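Local coordinates for extracellular sialidase/neuraminidase, putative (Aspergillus fumigatus, PDB 2XZI), which acts as a KDNase, a sialidase-family glycoside hydrolase that releases the deaminated sialic acid KDN from its glycosides, at residues G333-Y338 against A351-D356; R39-V44 against R368-R373; E14-R19 against A327-A332; P274-S279 against T300-M305. All coordinates share one frame; numbering follows the deposited sequence.

In the fold
Interactions 1 and 2 are buried, 3 and 4 partly buried. Interactions 1, 2 and 3 reach the sheet of strands 12-18, 334-343, 349-356 and 368-375: interaction 1 is its hairpin, interaction 2 packs it on strand 37-45 of the next sheet, and interaction 3, its centre about 18 Å from that of the chain, covers edge strand 12-18 with the 327-332 loop. Interaction 4 joins two loops beside this sheet. Chemistry follows place: backbone bonds plus a buried carboxylate in the hairpin, apolar and arginine packing between sheets, apolar contacts and a water at the periphery, and in the loops an arginine bonded to a carbonyl and packed against a cysteine sulfur. Interactions 1, 2 and 4 touch both sugars.

Interaction 1: residues G333-Y338 against A351-D356; sequences GHEGGY and ALVESD. With KDM (deamino-alpha-neuraminic acid), chain C; KDM (deamino-alpha-neuraminic acid), chain D.
E354 and Y338 leave their backbones in the same sense, each with CG opposite the carbonyl carbon (chi1 -67° and -73°), and the extended glutamate then runs alongside the tyrosine with carboxylate and ring planes 32° apart. E354 OE1 receives the backbone N-H of Y338 at 2.9 Å, from above the carboxylate plane. A second bond runs from E354 N to Y338 O at 3.0 Å, and the two together grip both backbone polar atoms of the tyrosine. The other carboxylate oxygen, E354 OE2, turns to R39 NE and I40 N of the neighbouring sheet. Held this way, Y338 places its OH 3.0 Å from O6 of KDM (chain C), where E229 also bonds it. With no side chain at G337, the chain can turn its corner right against E354 OE1. Ahead of the corner, H334-G336 pair antiparallel with E354-D356. G336 N reaches E354 O at 2.8 Å, and H334 with D356 forms a hydrogen-bonded pair, H334 N to D356 O at 2.8 Å and D356 N to H334 O at 2.9 Å. E335 and S355 make the non-hydrogen-bonded pair between them. D356 OD2 accepts from O5 of KDM (chain D) at 2.7 Å and is also salt-bridged to R368. E335 crosses V353 at about a right angle, OE2 lying 3.5 Å from V353 CB, and OE1 forms a salt bridge with R373. This is a beta hairpin of a sialidase propeller blade, whose corner presents Y338; with E229 bonded to its OH, it is consistent with the tyrosine nucleophile of sialidases.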
# COMPACT_ATOMS: atom_id res chain seq x y z
N GLY A 333 1.09 19.48 3.15
CA GLY A 333 0.18 19.18 4.23
C GLY A 333 0.87 18.45 5.36
O GLY A 333 2.10 18.42 5.43
N HIS A 334 0.06 17.87 6.23
CA HIS A 334 0.56 17.13 7.38
C HIS A 334 0.77 15.68 7.00
O HIS A 334 -0.20 14.97 6.75
CB HIS A 334 -0.44 17.23 8.54
CG HIS A 334 -0.71 18.63 8.99
ND1 HIS A 334 0.21 19.37 9.68
CD2 HIS A 334 -1.81 19.41 8.85
CE1 HIS A 334 -0.30 20.56 9.95
NE2 HIS A 334 -1.52 20.61 9.46
N GLU A 335 2.03 15.24 7.00
CA GLU A 335 2.35 13.85 6.65
C GLU A 335 1.82 12.87 7.69
O GLU A 335 1.97 13.06 8.90
CB GLU A 335 3.86 13.67 6.49
CG GLU A 335 4.27 12.27 6.03
CD GLU A 335 5.75 12.14 5.77
OE1 GLU A 335 6.53 12.82 6.47
OE2 GLU A 335 6.13 11.35 4.88
N GLY A 336 1.21 11.81 7.19
CA GLY A 336 0.82 10.71 8.02
C GLY A 336 -0.41 10.01 7.51
O GLY A 336 -1.38 10.65 7.13
N GLY A 337 -0.35 8.69 7.50
CA GLY A 337 -1.48 7.86 7.10
C GLY A 337 -0.96 6.56 6.51
O GLY A 337 0.05 6.01 6.99
N TYR A 338 -1.64 6.10 5.46
CA TYR A 338 -1.25 4.86 4.76
C TYR A 338 0.12 5.01 4.10
O TYR A 338 0.54 6.12 3.74
CB TYR A 338 -2.26 4.51 3.67
CG TYR A 338 -3.60 3.97 4.12
CD1 TYR A 338 -4.28 4.48 5.23
CD2 TYR A 338 -4.22 2.96 3.37
CE1 TYR A 338 -5.55 3.96 5.60
CE2 TYR A 338 -5.44 2.45 3.73
CZ TYR A 338 -6.10 2.95 4.84
OH TYR A 338 -7.34 2.44 5.18
N ALA A 351 9.55 4.91 -0.24
CA ALA A 351 8.29 4.87 0.48
C ALA A 351 7.32 5.92 -0.04
O ALA A 351 7.70 7.07 -0.26
CB ALA A 351 8.54 5.07 1.97
N LEU A 352 6.07 5.51 -0.21
CA LEU A 352 4.96 6.43 -0.42
C LEU A 352 4.25 6.61 0.89
O LEU A 352 4.01 5.63 1.59
CB LEU A 352 3.99 5.88 -1.47
CG LEU A 352 4.47 5.81 -2.90
CD1 LEU A 352 3.44 5.11 -3.76
CD2 LEU A 352 4.81 7.21 -3.48
N VAL A 353 3.90 7.85 1.22
CA VAL A 353 3.25 8.17 2.49
C VAL A 353 2.16 9.22 2.25
O VAL A 353 2.41 10.27 1.63
CB VAL A 353 4.26 8.72 3.56
CG1 VAL A 353 3.59 8.78 4.94
CG2 VAL A 353 5.54 7.87 3.62
N GLU A 354 0.96 8.94 2.75
CA GLU A 354 -0.13 9.90 2.72
C GLU A 354 0.16 11.16 3.52
O GLU A 354 0.90 11.13 4.51
CB GLU A 354 -1.41 9.27 3.28
CG GLU A 354 -1.97 8.17 2.42
CD GLU A 354 -3.36 7.71 2.92
OE1 GLU A 354 -3.60 7.74 4.14
OE2 GLU A 354 -4.19 7.30 2.10
N SER A 355 -0.44 12.25 3.06
CA SER A 355 -0.39 13.55 3.74
C SER A 355 -1.76 14.22 3.64
O SER A 355 -2.48 13.98 2.71
CB SER A 355 0.67 14.41 3.07
OG SER A 355 0.99 15.53 3.87
N ASP A 356 -2.07 15.09 4.59
CA ASP A 356 -3.41 15.67 4.71
C ASP A 356 -3.29 17.13 5.02
O ASP A 356 -2.70 17.51 6.03
CB ASP A 356 -4.16 14.94 5.85
CG ASP A 356 -5.64 15.32 5.96
OD1 ASP A 356 -6.11 16.32 5.37
OD2 ASP A 356 -6.35 14.61 6.68
C2 KDM C . -10.14 4.03 5.51
C1 KDM C . -9.23 4.74 6.50
C3 KDM C . -9.62 4.20 4.07
C4 KDM C . -10.02 3.03 3.12
C5 KDM C . -11.14 2.13 3.66
C6 KDM C . -10.74 1.59 5.05
C7 KDM C . -11.89 0.87 5.78
C8 KDM C . -11.38 0.20 7.07
C9 KDM C . -12.51 -0.47 7.82
O5 KDM C . -11.44 1.06 2.73
O1A KDM C . -8.51 5.68 6.07
O1B KDM C . -9.29 4.34 7.68
O4 KDM C . -10.44 3.60 1.88
O6 KDM C . -10.24 2.64 5.95
O7 KDM C . -12.90 1.82 6.11
O8 KDM C . -10.40 -0.81 6.76
O9 KDM C . -12.99 -1.55 7.01
O2 KDM C . -11.41 4.67 5.66
C2 KDM D . -6.19 12.79 12.15
C1 KDM D . -5.58 11.42 12.53
C3 KDM D . -5.11 13.72 11.54
C4 KDM D . -4.69 13.25 10.13
C5 KDM D . -5.91 12.99 9.24
C6 KDM D . -6.92 12.04 9.93
C7 KDM D . -8.25 11.68 9.24
C8 KDM D . -9.06 10.69 10.12
C9 KDM D . -10.45 10.31 9.56
O5 KDM D . -5.50 12.42 7.99
O1A KDM D . -6.28 10.40 12.31
O1B KDM D . -4.44 11.41 13.04
O4 KDM D . -3.85 14.25 9.55
O6 KDM D . -7.28 12.64 11.22
O7 KDM D . -9.02 12.87 9.01
O8 KDM D . -8.29 9.50 10.35
O9 KDM D . -10.46 10.32 8.12
O2 KDM D . -6.72 13.42 13.32

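Interaction 2: residues R39-V44 against R368-R373; sequences RIPAVV and RAIIWR. With KDM (deamino-alpha-neuraminic acid), chain C; KDM (deamino-alpha-neuraminic acid), chain D.
R39 and R368 supply the charged part of the contact, lying side by side and pointing the same way with guanidinium planes 35° apart. R368 NH1 sits over one face of the R39 guanidinium, 3.7 Å from R39 NE, and touches R39 CD at 3.5 Å. The bend in R39 at chi3 (60°) turns its head to KDM (chain C), whose O1A lies at the guanidinium edge, near its plane, and accepts from R39 NH1 at 3.1 Å and from R39 NH2 at 2.9 Å. R368 lies beside the other sugar, with O5 of KDM (chain D) over one face of its guanidinium and O9 at the edge; its firm partner is D356, at NE. Further along, a methyl of I370, CD1, rests on the R39 backbone, 3.9 Å from R39 N. Apolar packing follows, I370 CG2 approaching P41 CB at 4.2 Å. An aromatic contact ends the series: V43 CG2 meets W372 CZ3 at 3.9 Å, the two side chains crossing at about a right angle. The indole is further fixed by its bond to G82 O and by the edge-to-face rings of F15 and W88. No hydrogen bond joins R39-V44 to R368-R373, whose axes are 7.6 Å apart and 21° from parallel; they belong to adjacent propeller sheets and within these segments meet mainly through side chains. The chemistry grades from an apolar end at V43 and W372 to a cationic end, where the sugar carboxylate, E354 and D356 would offset the positive charge, consistent with R39 belonging to the arginine cluster that sialidases use to hold their substrate's carboxylate.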
# COMPACT_ATOMS: atom_id res chain seq x y z
N ARG A 39 -5.13 9.08 -2.33
CA ARG A 39 -4.96 8.27 -1.11
C ARG A 39 -4.61 6.84 -1.49
O ARG A 39 -4.65 6.47 -2.66
CB ARG A 39 -6.25 8.28 -0.29
CG ARG A 39 -6.51 9.57 0.50
CD ARG A 39 -7.41 9.33 1.71
NE ARG A 39 -6.77 8.37 2.59
CZ ARG A 39 -7.39 7.59 3.46
NH1 ARG A 39 -8.70 7.65 3.64
NH2 ARG A 39 -6.66 6.71 4.15
N ILE A 40 -4.23 6.07 -0.47
CA ILE A 40 -4.09 4.61 -0.61
C ILE A 40 -2.95 4.22 -1.56
O ILE A 40 -3.18 3.63 -2.62
CB ILE A 40 -5.43 3.91 -1.00
CG1 ILE A 40 -6.67 4.57 -0.35
CG2 ILE A 40 -5.38 2.44 -0.64
CD1 ILE A 40 -6.67 4.64 1.15
N PRO A 41 -1.70 4.55 -1.18
CA PRO A 41 -0.51 4.29 -2.02
C PRO A 41 -0.10 2.82 -2.11
O PRO A 41 -0.32 2.03 -1.18
CB PRO A 41 0.59 5.07 -1.30
CG PRO A 41 0.15 5.06 0.14
CD PRO A 41 -1.34 5.29 0.04
N ALA A 42 0.52 2.47 -3.23
CA ALA A 42 1.19 1.18 -3.37
C ALA A 42 2.38 1.41 -4.27
O ALA A 42 2.25 2.12 -5.27
CB ALA A 42 0.27 0.18 -3.99
N VAL A 43 3.52 0.80 -3.98
CA VAL A 43 4.73 0.99 -4.79
C VAL A 43 5.50 -0.32 -4.93
O VAL A 43 5.63 -1.09 -3.97
CB VAL A 43 5.63 2.13 -4.23
CG1 VAL A 43 6.24 1.76 -2.86
CG2 VAL A 43 6.71 2.54 -5.24
N VAL A 44 5.98 -0.56 -6.15
CA VAL A 44 6.87 -1.68 -6.41
C VAL A 44 7.99 -1.30 -7.35
O VAL A 44 7.85 -0.43 -8.17
CB VAL A 44 6.12 -2.92 -7.00
CG1 VAL A 44 5.16 -3.53 -5.95
CG2 VAL A 44 5.41 -2.57 -8.31
N ARG A 368 -5.96 15.61 0.14
CA ARG A 368 -4.99 14.59 0.49
C ARG A 368 -3.98 14.40 -0.62
O ARG A 368 -4.35 14.30 -1.80
CB ARG A 368 -5.68 13.25 0.76
CG ARG A 368 -6.86 13.34 1.69
CD ARG A 368 -6.48 13.84 3.08
NE ARG A 368 -7.59 13.70 4.02
CZ ARG A 368 -7.87 12.57 4.67
NH1 ARG A 368 -7.11 11.48 4.50
NH2 ARG A 368 -8.92 12.53 5.49
N ALA A 369 -2.70 14.37 -0.25
CA ALA A 369 -1.60 14.20 -1.20
C ALA A 369 -0.75 13.00 -0.80
O ALA A 369 -0.89 12.47 0.30
CB ALA A 369 -0.75 15.46 -1.29
N ILE A 370 0.13 12.57 -1.70
CA ILE A 370 1.04 11.47 -1.40
C ILE A 370 2.49 11.87 -1.63
O ILE A 370 2.85 12.37 -2.69
CB ILE A 370 0.66 10.17 -2.17
CG1 ILE A 370 -0.76 9.74 -1.81
CG2 ILE A 370 1.66 9.07 -1.86
CD1 ILE A 370 -1.32 8.59 -2.67
N ILE A 371 3.31 11.65 -0.60
CA ILE A 371 4.73 11.99 -0.60
C ILE A 371 5.53 10.77 -1.01
O ILE A 371 5.20 9.65 -0.61
CB ILE A 371 5.19 12.44 0.82
CG1 ILE A 371 4.41 13.66 1.33
CG2 ILE A 371 6.71 12.65 0.90
CD1 ILE A 371 4.05 14.67 0.30
N TRP A 372 6.57 10.99 -1.83
CA TRP A 372 7.57 9.98 -2.14
C TRP A 372 8.86 10.25 -1.38
O TRP A 372 9.39 11.37 -1.40
CB TRP A 372 7.84 9.98 -3.64
CG TRP A 372 9.02 9.20 -4.12
CD1 TRP A 372 10.13 9.73 -4.72
CD2 TRP A 372 9.19 7.78 -4.13
NE1 TRP A 372 10.99 8.72 -5.09
CE2 TRP A 372 10.44 7.51 -4.74
CE3 TRP A 372 8.41 6.70 -3.67
CZ2 TRP A 372 10.93 6.22 -4.92
CZ3 TRP A 372 8.91 5.40 -3.84
CH2 TRP A 372 10.16 5.18 -4.47
N ARG A 373 9.39 9.23 -0.73
CA ARG A 373 10.61 9.35 0.04
C ARG A 373 11.58 8.29 -0.42
O ARG A 373 11.16 7.15 -0.72
CB ARG A 373 10.35 9.11 1.51
CG ARG A 373 9.50 10.14 2.18
CD ARG A 373 9.35 9.85 3.67
NE ARG A 373 8.84 11.03 4.36
CZ ARG A 373 9.59 12.07 4.73
NH1 ARG A 373 10.90 12.07 4.49
NH2 ARG A 373 9.03 13.11 5.33
C2 KDM C . -10.14 4.03 5.51
C1 KDM C . -9.23 4.74 6.50
C3 KDM C . -9.62 4.20 4.07
C4 KDM C . -10.02 3.03 3.12
C5 KDM C . -11.14 2.13 3.66
C6 KDM C . -10.74 1.59 5.05
C7 KDM C . -11.89 0.87 5.78
C8 KDM C . -11.38 0.20 7.07
C9 KDM C . -12.51 -0.47 7.82
O5 KDM C . -11.44 1.06 2.73
O1A KDM C . -8.51 5.68 6.07
O1B KDM C . -9.29 4.34 7.68
O4 KDM C . -10.44 3.60 1.88
O6 KDM C . -10.24 2.64 5.95
O7 KDM C . -12.90 1.82 6.11
O8 KDM C . -10.40 -0.81 6.76
O9 KDM C . -12.99 -1.55 7.01
O2 KDM C . -11.41 4.67 5.66
C2 KDM D . -6.19 12.79 12.15
C1 KDM D . -5.58 11.42 12.53
C3 KDM D . -5.11 13.72 11.54
C4 KDM D . -4.69 13.25 10.13
C5 KDM D . -5.91 12.99 9.24
C6 KDM D . -6.92 12.04 9.93
C7 KDM D . -8.25 11.68 9.24
C8 KDM D . -9.06 10.69 10.12
C9 KDM D . -10.45 10.31 9.56
O5 KDM D . -5.50 12.42 7.99
O1A KDM D . -6.28 10.40 12.31
O1B KDM D . -4.44 11.41 13.04
O4 KDM D . -3.85 14.25 9.55
O6 KDM D . -7.28 12.64 11.22
O7 KDM D . -9.02 12.87 9.01
O8 KDM D . -8.29 9.50 10.35
O9 KDM D . -10.46 10.32 8.12
O2 KDM D . -6.72 13.42 13.32

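Interaction 3: residues E14-R19 against A327-A332; sequences EFPLFR and AKVSGA
The run from E14 to P16 and the irregular A327-A332 loop travel almost in parallel, their end-to-end directions 8° apart, with 6.5 Å between the CA atoms of F15 and V329 and the same between those of P16 and A332. No direct hydrogen bond joins them. Past P16 the strand turns a corner into a classic beta bulge, where L17 and F18 both face I370. E14 has the largest single share of the contact. Its CG sits between backbone N and carbonyl carbon (chi1 53°), and a second bend at chi2 (-80°) folds the chain along the loop, so that it slides past V329 in the opposite direction. E14 CG presses on V329 CG2 at 3.4 Å, and E14 OE1 reaches A327 CB at 3.6 Å but bonds to H12. A water donates to E14 OE2 at 2.6 Å and to K328 O at 3.0 Å. P16 touches the loop through CG, 3.7 Å from A332 CB. V329 and A332 also rest on I371, and R373 bonds A327 O. The loop is thus laid over strand 12-18 and its neighbour 368-375 mainly by apolar contact, with a water as the polar bridge between the segments.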
# COMPACT_ATOMS: atom_id res chain seq x y z
N GLU A 14 12.98 13.69 -0.46
CA GLU A 14 11.55 13.56 -0.34
C GLU A 14 10.86 14.68 -1.08
O GLU A 14 11.35 15.82 -1.12
CB GLU A 14 11.15 13.55 1.14
CG GLU A 14 11.68 14.74 1.97
CD GLU A 14 13.13 14.61 2.41
OE1 GLU A 14 13.62 13.48 2.65
OE2 GLU A 14 13.80 15.66 2.53
N PHE A 15 9.73 14.36 -1.70
CA PHE A 15 8.92 15.35 -2.41
C PHE A 15 7.53 14.80 -2.68
O PHE A 15 7.34 13.59 -2.72
CB PHE A 15 9.61 15.82 -3.72
CG PHE A 15 10.07 14.72 -4.64
CD1 PHE A 15 9.22 14.21 -5.63
CD2 PHE A 15 11.36 14.23 -4.55
CE1 PHE A 15 9.67 13.20 -6.50
CE2 PHE A 15 11.81 13.22 -5.39
CZ PHE A 15 10.96 12.70 -6.37
N PRO A 16 6.53 15.68 -2.87
CA PRO A 16 5.20 15.18 -3.24
C PRO A 16 5.22 14.50 -4.62
O PRO A 16 5.84 15.03 -5.57
CB PRO A 16 4.32 16.44 -3.27
CG PRO A 16 5.14 17.49 -2.54
CD PRO A 16 6.56 17.15 -2.75
N LEU A 17 4.58 13.33 -4.71
CA LEU A 17 4.49 12.63 -5.98
C LEU A 17 3.08 12.63 -6.56
O LEU A 17 2.90 12.58 -7.79
CB LEU A 17 5.04 11.20 -5.86
CG LEU A 17 5.10 10.38 -7.14
CD1 LEU A 17 6.00 11.08 -8.16
CD2 LEU A 17 5.57 8.94 -6.88
N PHE A 18 2.08 12.65 -5.69
CA PHE A 18 0.69 12.77 -6.14
C PHE A 18 0.15 14.04 -5.50
O PHE A 18 -0.02 14.12 -4.29
CB PHE A 18 -0.14 11.53 -5.75
CG PHE A 18 0.30 10.27 -6.44
CD1 PHE A 18 1.32 9.48 -5.91
CD2 PHE A 18 -0.31 9.85 -7.62
CE1 PHE A 18 1.71 8.31 -6.54
CE2 PHE A 18 0.08 8.68 -8.28
CZ PHE A 18 1.09 7.89 -7.74
N ARG A 19 -0.04 15.05 -6.35
CA ARG A 19 -0.33 16.42 -5.94
C ARG A 19 -1.83 16.69 -6.06
O ARG A 19 -2.38 16.65 -7.16
CB ARG A 19 0.45 17.39 -6.83
CG ARG A 19 1.97 17.20 -6.71
CD ARG A 19 2.75 18.11 -7.66
NE ARG A 19 2.65 19.52 -7.26
CZ ARG A 19 3.46 20.14 -6.40
NH1 ARG A 19 4.49 19.49 -5.85
NH2 ARG A 19 3.24 21.41 -6.09
N ALA A 327 12.95 14.27 8.50
CA ALA A 327 13.21 14.72 7.14
C ALA A 327 11.87 15.24 6.58
O ALA A 327 11.32 14.69 5.63
CB ALA A 327 13.74 13.57 6.29
N LYS A 328 11.34 16.31 7.18
CA LYS A 328 10.00 16.80 6.85
C LYS A 328 9.92 17.39 5.44
O LYS A 328 10.89 17.97 4.92
CB LYS A 328 9.51 17.84 7.89
CG LYS A 328 8.00 18.03 7.91
CD LYS A 328 7.58 19.24 8.77
CE LYS A 328 6.06 19.44 8.78
NZ LYS A 328 5.34 18.45 9.63
N VAL A 329 8.76 17.19 4.83
CA VAL A 329 8.38 17.82 3.57
C VAL A 329 7.53 19.05 3.88
O VAL A 329 6.66 19.02 4.75
CB VAL A 329 7.55 16.85 2.67
CG1 VAL A 329 7.04 17.53 1.41
CG2 VAL A 329 8.37 15.64 2.31
N SER A 330 7.79 20.13 3.14
CA SER A 330 7.04 21.37 3.28
C SER A 330 6.13 21.56 2.07
O SER A 330 6.49 21.22 0.94
CB SER A 330 8.01 22.54 3.43
OG SER A 330 8.81 22.38 4.59
N GLY A 331 4.94 22.09 2.34
CA GLY A 331 3.99 22.49 1.29
C GLY A 331 3.05 21.41 0.79
O GLY A 331 2.34 21.60 -0.20
N ALA A 332 3.06 20.26 1.47
CA ALA A 332 2.25 19.12 1.05
C ALA A 332 1.35 18.62 2.17
O ALA A 332 0.88 17.48 2.15
CB ALA A 332 3.14 18.01 0.52
O HOH W 1 13.76 17.24 4.65

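Interaction 4: residues P274-S279 against T300-M305; sequences PACQGS and TSRRAM. With KDM (deamino-alpha-neuraminic acid), chain D; KDM (deamino-alpha-neuraminic acid), chain C.
R302, P274 and C276 bury the most surface here, and R302 is the centre of the arrangement. Its chain is extended from CG to NE (chi2 -178°), which carries the guanidinium between the 274-279 loop and both sugars. R302 NH2 gives one bond to A275 O at 3.1 Å, in the carbonyl plane and on a lone pair, and another to O1B of KDM (chain C) at 2.8 Å. R302 NH1 binds O1A of the same sugar at 2.9 Å, and both ligand bonds are almost straight, a bidentate pairing edge to edge with the carboxylate. C276, with SG opposite its backbone N, sets SG over one guanidinium face, 3.4 Å from R302 NE, and O8 of KDM (chain D) covers the opposite face. A water accepts from R302 NE at 2.9 Å and reaches P274 O. P274 lays its ring on the other loop, P274 CG lying 3.3 Å from S301 O. There S301 OG accepts from R303 N in an ST turn, while R302 N holds O1B of KDM (chain D) at 2.8 Å and R303 NE its O4. The guanidinium is thus bonded from all three nitrogens and flanked on both faces, which should limit its rotation and suits it to grip the carboxylate, consistent with the arginine cluster of sialidases.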
# COMPACT_ATOMS: atom_id res chain seq x y z
N PRO A 274 -2.81 3.44 15.30
CA PRO A 274 -4.05 4.17 15.60
C PRO A 274 -5.25 3.63 14.81
O PRO A 274 -6.20 4.36 14.60
CB PRO A 274 -3.71 5.60 15.17
CG PRO A 274 -2.84 5.37 13.91
CD PRO A 274 -2.03 4.11 14.24
N ALA A 275 -5.19 2.35 14.44
CA ALA A 275 -6.16 1.75 13.52
C ALA A 275 -6.01 2.41 12.14
O ALA A 275 -6.85 3.19 11.67
CB ALA A 275 -7.61 1.86 14.05
N CYS A 276 -4.88 2.10 11.50
CA CYS A 276 -4.54 2.63 10.19
C CYS A 276 -3.73 1.55 9.46
O CYS A 276 -3.18 0.66 10.08
CB CYS A 276 -3.72 3.94 10.33
SG CYS A 276 -3.32 4.80 8.79
N GLN A 277 -3.68 1.61 8.14
CA GLN A 277 -2.83 0.71 7.37
C GLN A 277 -1.34 0.96 7.66
O GLN A 277 -0.95 2.05 8.06
CB GLN A 277 -3.20 0.88 5.89
CG GLN A 277 -2.41 0.06 4.87
CD GLN A 277 -1.18 0.78 4.33
OE1 GLN A 277 -0.68 1.74 4.92
NE2 GLN A 277 -0.68 0.32 3.18
N GLY A 278 -0.53 -0.08 7.50
CA GLY A 278 0.93 0.03 7.58
C GLY A 278 1.53 -0.70 6.39
O GLY A 278 0.80 -1.20 5.52
N SER A 279 2.87 -0.77 6.37
CA SER A 279 3.59 -1.47 5.32
C SER A 279 4.79 -2.20 5.92
O SER A 279 5.33 -1.80 6.96
CB SER A 279 3.98 -0.52 4.17
OG SER A 279 4.75 0.60 4.63
N THR A 300 -3.11 6.81 18.84
CA THR A 300 -4.19 7.76 18.58
C THR A 300 -4.10 8.56 17.27
O THR A 300 -5.13 8.93 16.69
CB THR A 300 -4.35 8.78 19.74
OG1 THR A 300 -3.10 9.43 19.99
CG2 THR A 300 -4.84 8.08 21.00
N SER A 301 -2.88 8.85 16.83
CA SER A 301 -2.65 9.78 15.72
C SER A 301 -2.06 9.07 14.51
O SER A 301 -1.26 8.14 14.66
CB SER A 301 -1.68 10.87 16.16
OG SER A 301 -1.37 11.75 15.09
N ARG A 302 -2.45 9.52 13.32
CA ARG A 302 -1.82 9.06 12.08
C ARG A 302 -0.56 9.85 11.74
O ARG A 302 0.10 9.55 10.75
CB ARG A 302 -2.81 9.07 10.91
CG ARG A 302 -3.87 7.98 11.05
CD ARG A 302 -4.83 7.92 9.89
NE ARG A 302 -5.75 6.80 10.10
CZ ARG A 302 -6.59 6.31 9.19
NH1 ARG A 302 -6.64 6.83 7.95
NH2 ARG A 302 -7.36 5.28 9.49
N ARG A 303 -0.21 10.82 12.58
CA ARG A 303 0.87 11.76 12.28
C ARG A 303 2.16 11.43 13.03
O ARG A 303 2.88 12.33 13.46
CB ARG A 303 0.45 13.18 12.64
CG ARG A 303 -0.70 13.71 11.81
CD ARG A 303 -0.87 15.20 12.05
NE ARG A 303 -2.08 15.70 11.40
CZ ARG A 303 -2.62 16.90 11.60
NH1 ARG A 303 -2.06 17.77 12.43
NH2 ARG A 303 -3.73 17.23 10.95
N ALA A 304 2.43 10.15 13.23
CA ALA A 304 3.62 9.72 13.96
C ALA A 304 4.41 8.70 13.13
O ALA A 304 4.87 7.70 13.65
CB ALA A 304 3.23 9.14 15.33
N MET A 305 4.57 8.98 11.84
CA MET A 305 5.17 7.99 10.93
C MET A 305 6.58 7.63 11.36
O MET A 305 7.41 8.51 11.59
CB MET A 305 5.20 8.51 9.48
CG MET A 305 3.83 8.75 8.84
SD MET A 305 2.65 7.40 9.01
CE MET A 305 3.46 6.09 8.05
C2 KDM D . -6.19 12.79 12.15
C1 KDM D . -5.58 11.42 12.53
C3 KDM D . -5.11 13.72 11.54
C4 KDM D . -4.69 13.25 10.13
C5 KDM D . -5.91 12.99 9.24
C6 KDM D . -6.92 12.04 9.93
C7 KDM D . -8.25 11.68 9.24
C8 KDM D . -9.06 10.69 10.12
C9 KDM D . -10.45 10.31 9.56
O5 KDM D . -5.50 12.42 7.99
O1A KDM D . -6.28 10.40 12.31
O1B KDM D . -4.44 11.41 13.04
O4 KDM D . -3.85 14.25 9.55
O6 KDM D . -7.28 12.64 11.22
O7 KDM D . -9.02 12.87 9.01
O8 KDM D . -8.29 9.50 10.35
O9 KDM D . -10.46 10.32 8.12
O2 KDM D . -6.72 13.42 13.32
C2 KDM C . -10.14 4.03 5.51
C1 KDM C . -9.23 4.74 6.50
C3 KDM C . -9.62 4.20 4.07
C4 KDM C . -10.02 3.03 3.12
C5 KDM C . -11.14 2.13 3.66
C6 KDM C . -10.74 1.59 5.05
C7 KDM C . -11.89 0.87 5.78
C8 KDM C . -11.38 0.20 7.07
C9 KDM C . -12.51 -0.47 7.82
O5 KDM C . -11.44 1.06 2.73
O1A KDM C . -8.51 5.68 6.07
O1B KDM C . -9.29 4.34 7.68
O4 KDM C . -10.44 3.60 1.88
O6 KDM C . -10.24 2.64 5.95
O7 KDM C . -12.90 1.82 6.11
O8 KDM C . -10.40 -0.81 6.76
O9 KDM C . -12.99 -1.55 7.01
O2 KDM C . -11.41 4.67 5.66
O HOH W 2 -6.74 6.34 12.76